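Local coordinates for exosome complex component Rrp42 (Archaeoglobus fulgidus, PDB 3M7N), which forms part of the archaeal exosome, an RNA-degrading complex, where it is probably non-catalytic and contributes to structuring the active site of its partner Rrp41, at residues 245-248 against 249-253. Sequence-based numbering, arbitrary orientation.
Sequences SINC and ARKLR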
loop_
_atom_site.group_PDB
_atom_site.type_symbol
_atom_site.label_atom_id
_atom_site.label_comp_id
_atom_site.label_asym_id
_atom_site.label_seq_id
_atom_site.Cartn_x
_atom_site.Cartn_y
_atom_site.Cartn_z
ATOM N N SER H 245 37.872 -4.708 17.537
ATOM C CA SER H 245 36.699 -3.873 17.820
ATOM C C SER H 245 36.677 -3.327 19.240
ATOM O O SER H 245 36.389 -2.150 19.464
ATOM C CB SER H 245 35.384 -4.627 17.551
ATOM O OG SER H 245 35.276 -5.001 16.199
ATOM N N ILE H 246 36.950 -4.192 20.203
ATOM C CA ILE H 246 37.042 -3.755 21.581
ATOM C C ILE H 246 38.061 -2.626 21.650
ATOM O O ILE H 246 37.805 -1.590 22.234
ATOM C CB ILE H 246 37.455 -4.916 22.521
ATOM C CG1 ILE H 246 36.414 -6.050 22.461
ATOM C CG2 ILE H 246 37.665 -4.408 23.951
ATOM C CD1 ILE H 246 36.774 -7.281 23.292
ATOM N N ASN H 247 39.203 -2.827 21.005
ATOM C CA ASN H 247 40.234 -1.801 20.957
ATOM C C ASN H 247 39.731 -0.492 20.328
ATOM O O ASN H 247 39.804 0.563 20.966
ATOM C CB ASN H 247 41.490 -2.326 20.244
ATOM C CG ASN H 247 42.734 -1.502 20.555
ATOM O OD1 ASN H 247 43.401 -1.724 21.570
ATOM N ND2 ASN H 247 43.054 -0.552 19.679
ATOM N N CYS H 248 39.226 -0.560 19.089
ATOM C CA CYS H 248 38.643 0.612 18.406
ATOM C C CYS H 248 37.623 1.366 19.253
ATOM O O CYS H 248 37.601 2.591 19.262
ATOM C CB CYS H 248 37.946 0.203 17.105
ATOM S SG CYS H 248 39.032 -0.249 15.773
ATOM N N ALA H 249 36.760 0.616 19.931
ATOM C CA ALA H 249 35.741 1.173 20.811
ATOM C C ALA H 249 36.374 1.996 21.938
ATOM O O ALA H 249 35.854 3.047 22.332
ATOM C CB ALA H 249 34.876 0.033 21.397
ATOM N N ARG H 250 37.493 1.499 22.458
ATOM C CA ARG H 250 38.220 2.185 23.519
ATOM C C ARG H 250 38.761 3.517 23.023
ATOM O O ARG H 250 38.561 4.533 23.668
ATOM C CB ARG H 250 39.371 1.320 24.069
ATOM C CG ARG H 250 39.062 0.578 25.375
ATOM C CD ARG H 250 40.337 0.376 26.214
ATOM N NE ARG H 250 41.493 0.135 25.356
ATOM C CZ ARG H 250 41.826 -1.052 24.858
ATOM N NH1 ARG H 250 42.890 -1.165 24.071
ATOM N NH2 ARG H 250 41.107 -2.127 25.151
ATOM N N LYS H 251 39.456 3.513 21.888
ATOM C CA LYS H 251 39.931 4.771 21.307
ATOM C C LYS H 251 38.777 5.765 21.145
ATOM O O LYS H 251 38.861 6.922 21.567
ATOM C CB LYS H 251 40.558 4.531 19.941
ATOM C CG LYS H 251 41.998 4.037 19.964
ATOM C CD LYS H 251 42.260 3.113 21.130
ATOM C CE LYS H 251 43.750 2.809 21.288
ATOM N NZ LYS H 251 44.056 2.430 22.712
ATOM N N LEU H 252 37.697 5.301 20.529
ATOM C CA LEU H 252 36.527 6.128 20.332
ATOM C C LEU H 252 36.060 6.724 21.639
ATOM O O LEU H 252 35.713 7.907 21.717
ATOM C CB LEU H 252 35.404 5.308 19.680
ATOM C CG LEU H 252 35.619 5.163 18.169
ATOM C CD1 LEU H 252 34.541 4.323 17.524
ATOM C CD2 LEU H 252 35.691 6.550 17.521
ATOM N N ARG H 253 36.043 5.881 22.662
ATOM C CA ARG H 253 35.518 6.231 23.969
ATOM C C ARG H 253 36.321 7.401 24.516
ATOM O O ARG H 253 35.812 8.223 25.267
ATOM C CB ARG H 253 35.601 5.007 24.890
ATOM C CG ARG H 253 34.814 5.094 26.189
ATOM C CD ARG H 253 34.654 3.714 26.827
ATOM N NE ARG H 253 33.590 2.957 26.198
ATOM C CZ ARG H 253 33.749 1.838 25.501
ATOM N NH1 ARG H 253 34.962 1.294 25.345
ATOM N NH2 ARG H 253 32.672 1.261 24.956
HETATM O O HOH W 1 35.974 -1.256 24.127
#
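Ala249 N donates to Ser245 O at 2.8 Å, and one turn on, Leu252 N reaches Cys248 O at 3.0 Å in a nearly straight hydrogen bond (N-H...O 171°). These two bonds run along the buried side of the helix. The methyl of Ala249 lies 3.3 Å (CB) from Ser245 O, while Leu252 sets its CG 3.4 Å from Cys248 O. Beyond them, Ser245 and Ala249 rest on Val187, and Leu252 on Val185 and Phe32. A water bridges the segments, donating to Ile246 O (2.7 Å), which also accepts from Arg250 N, and accepting from Arg253 NH1.

The other side is looser and more polar. Asn247, its CG anti to the backbone N (chi1 -161°), brings OD1 to 2.6 Å from Arg250 NH1, but the angle is poor for a hydrogen bond; amide and guanidinium planes stand 88° apart. Arg250 bends at chi3, so that Asn247 CA lies over one guanidinium face, offset toward its rim, and its NH2 forms a salt bridge with Asp220. Lys251 lays CD 3.5 Å from Asn247 O, which also accepts from Lys251 N. This is an amphipathic alpha-helix packed on the four-stranded antiparallel sheet in the C-terminal part of the RNase PH fold.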